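Uncharacterized protein (Shigella flexneri 5a str. M90T, PDB 5EUR) is of unknown function, belongs to the DUF6971 family, assembles with two further copies of itself and has been tentatively linked to glutathione S-transferases. Local coordinates at residues E17-F22 with K29-I34. Residues are numbered along the deposited sequence; the frame is centred on the assembly and turned at random.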
loop_
_atom_site.group_PDB
_atom_site.type_symbol
_atom_site.label_atom_id
_atom_site.label_comp_id
_atom_site.label_asym_id
_atom_site.label_seq_id
_atom_site.Cartn_x
_atom_site.Cartn_y
_atom_site.Cartn_z
ATOM N N GLU A 17 -17.743 1.803 -3.598
ATOM C CA GLU A 17 -16.951 2.525 -2.608
ATOM C C GLU A 17 -15.735 1.741 -2.134
ATOM O O GLU A 17 -14.801 2.351 -1.601
ATOM C CB GLU A 17 -17.814 2.922 -1.409
ATOM C CG GLU A 17 -18.789 4.047 -1.738
ATOM C CD GLU A 17 -19.582 4.516 -0.533
ATOM O OE1 GLU A 17 -19.376 3.976 0.576
ATOM O OE2 GLU A 17 -20.408 5.439 -0.697
ATOM N N THR A 18 -15.716 0.421 -2.308
ATOM C CA THR A 18 -14.545 -0.371 -1.945
ATOM C C THR A 18 -14.167 -1.319 -3.077
ATOM O O THR A 18 -14.950 -1.595 -3.991
ATOM C CB THR A 18 -14.759 -1.182 -0.648
ATOM O OG1 THR A 18 -15.826 -2.122 -0.827
ATOM C CG2 THR A 18 -15.045 -0.270 0.546
ATOM N N VAL A 19 -12.934 -1.817 -3.001
ATOM C CA VAL A 19 -12.448 -2.855 -3.885
ATOM C C VAL A 19 -11.968 -3.996 -3.002
ATOM O O VAL A 19 -11.629 -3.808 -1.831
ATOM C CB VAL A 19 -11.310 -2.369 -4.816
ATOM C CG1 VAL A 19 -11.854 -1.375 -5.859
ATOM C CG2 VAL A 19 -10.226 -1.700 -4.017
ATOM N N LEU A 20 -11.975 -5.187 -3.582
ATOM C CA LEU A 20 -11.427 -6.394 -2.980
ATOM C C LEU A 20 -10.249 -6.816 -3.846
ATOM O O LEU A 20 -10.431 -7.198 -5.010
ATOM C CB LEU A 20 -12.492 -7.487 -2.894
ATOM C CG LEU A 20 -12.067 -8.768 -2.186
ATOM C CD1 LEU A 20 -11.855 -8.482 -0.710
ATOM C CD2 LEU A 20 -13.153 -9.814 -2.380
ATOM N N VAL A 21 -9.045 -6.704 -3.285
ATOM C CA VAL A 21 -7.785 -6.892 -3.992
ATOM C C VAL A 21 -7.041 -8.001 -3.263
ATOM O O VAL A 21 -6.610 -7.807 -2.124
ATOM C CB VAL A 21 -6.949 -5.602 -4.030
ATOM C CG1 VAL A 21 -5.709 -5.778 -4.925
ATOM C CG2 VAL A 21 -7.796 -4.415 -4.498
ATOM N N PHE A 22 -6.914 -9.166 -3.895
ATOM C CA PHE A 22 -6.209 -10.300 -3.279
ATOM C C PHE A 22 -6.706 -10.565 -1.853
ATOM O O PHE A 22 -5.925 -10.770 -0.924
ATOM C CB PHE A 22 -4.691 -10.074 -3.302
ATOM C CG PHE A 22 -4.073 -10.243 -4.670
ATOM C CD1 PHE A 22 -4.061 -11.483 -5.288
ATOM C CD2 PHE A 22 -3.489 -9.171 -5.323
ATOM C CE1 PHE A 22 -3.491 -11.645 -6.542
ATOM C CE2 PHE A 22 -2.918 -9.322 -6.582
ATOM C CZ PHE A 22 -2.919 -10.559 -7.189
ATOM N N LYS A 29 -10.950 4.777 -3.413
ATOM C CA LYS A 29 -10.087 5.936 -3.622
ATOM C C LYS A 29 -8.690 5.709 -3.058
ATOM O O LYS A 29 -7.710 6.157 -3.654
ATOM C CB LYS A 29 -10.728 7.181 -3.005
ATOM C CG LYS A 29 -12.009 7.581 -3.711
ATOM C CD LYS A 29 -11.706 8.177 -5.074
ATOM C CE LYS A 29 -12.660 7.671 -6.132
ATOM N NZ LYS A 29 -11.958 6.686 -7.017
ATOM N N TYR A 30 -8.565 5.020 -1.921
ATOM C CA TYR A 30 -7.220 4.699 -1.440
ATOM C C TYR A 30 -6.493 3.820 -2.446
ATOM O O TYR A 30 -5.317 4.052 -2.763
ATOM C CB TYR A 30 -7.275 4.005 -0.073
ATOM C CG TYR A 30 -5.913 3.569 0.412
ATOM C CD1 TYR A 30 -5.041 4.476 1.009
ATOM C CD2 TYR A 30 -5.493 2.247 0.267
ATOM C CE1 TYR A 30 -3.789 4.070 1.450
ATOM C CE2 TYR A 30 -4.240 1.842 0.695
ATOM C CZ TYR A 30 -3.400 2.759 1.284
ATOM O OH TYR A 30 -2.156 2.358 1.704
ATOM N N PHE A 31 -7.178 2.807 -2.970
ATOM C CA PHE A 31 -6.530 1.935 -3.941
ATOM C C PHE A 31 -6.116 2.706 -5.193
ATOM O O PHE A 31 -4.990 2.559 -5.677
ATOM C CB PHE A 31 -7.454 0.774 -4.299
ATOM C CG PHE A 31 -6.829 -0.207 -5.224
ATOM C CD1 PHE A 31 -5.753 -0.983 -4.800
ATOM C CD2 PHE A 31 -7.298 -0.367 -6.511
ATOM C CE1 PHE A 31 -5.161 -1.903 -5.650
ATOM C CE2 PHE A 31 -6.707 -1.284 -7.362
ATOM C CZ PHE A 31 -5.644 -2.049 -6.936
ATOM N N THR A 32 -7.013 3.528 -5.749
ATOM C CA THR A 32 -6.678 4.160 -7.024
ATOM C C THR A 32 -5.746 5.359 -6.867
ATOM O O THR A 32 -4.915 5.600 -7.746
ATOM C CB THR A 32 -7.947 4.567 -7.780
ATOM O OG1 THR A 32 -8.693 5.515 -7.008
ATOM C CG2 THR A 32 -8.804 3.338 -8.069
ATOM N N GLU A 33 -5.849 6.113 -5.773
ATOM C CA GLU A 33 -5.015 7.298 -5.601
ATOM C C GLU A 33 -3.647 6.982 -4.997
ATOM O O GLU A 33 -2.654 7.635 -5.347
ATOM C CB GLU A 33 -5.733 8.312 -4.710
ATOM C CG GLU A 33 -7.088 8.783 -5.246
ATOM C CD GLU A 33 -6.960 9.836 -6.324
ATOM O OE1 GLU A 33 -5.824 10.229 -6.644
ATOM O OE2 GLU A 33 -8.006 10.264 -6.853
ATOM N N ILE A 34 -3.568 6.015 -4.074
ATOM C CA ILE A 34 -2.293 5.697 -3.429
ATOM C C ILE A 34 -1.670 4.425 -4.010
ATOM O O ILE A 34 -0.525 4.435 -4.487
ATOM C CB ILE A 34 -2.465 5.555 -1.902
ATOM C CG1 ILE A 34 -3.018 6.848 -1.296
ATOM C CG2 ILE A 34 -1.139 5.165 -1.256
ATOM C CD1 ILE A 34 -2.009 7.969 -1.198
#
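The hydroxyl OG1 of Thr18 is gripped twice, by Glu25 OE2 and by Arg126 NH2 of the third subunit, on the side of the strand turned from the helix, whereas the neighbouring Val19 points the other way and meets Phe31. No hydrogen bond links strand 18-21 to residues 29-34, so the contact is wholly apolar, and its three participants, Val19, Val21 and Phe31, are all buried. The backbones come nearest at Val19 and Phe31, whose CA atoms lie 7.6 Å apart. There Val19 CG2 sits 3.7 Å from Phe31 CB and 3.9 Å from Phe31 CG, and the two side chains run at about a right angle. A first torsion of -69° in Val19 puts this methyl between the backbone N and the carbonyl carbon. Two residues on, alternation returns Val21 to the same side. Its CG2 lies over one face of the Phe31 ring, 4.0 Å from the centroid and 16° off the normal, which defines a CH-pi contact; Val21 CG1 adds a second contact, 4.0 Å from Phe31 CE1. The strand is the middle one of an antiparallel three-stranded meander, 10-12, 18-21 and 24-27, and helix 28-43 follows the last strand directly, folding back over the sheet. Phe31 CG stands anti to its own N (chi1 -176°), carrying the ring out from the helix to Val21. Ile10 and Leu62 also touch Phe31, and on the strand side Val21 packs against Tyr30 of the third subunit.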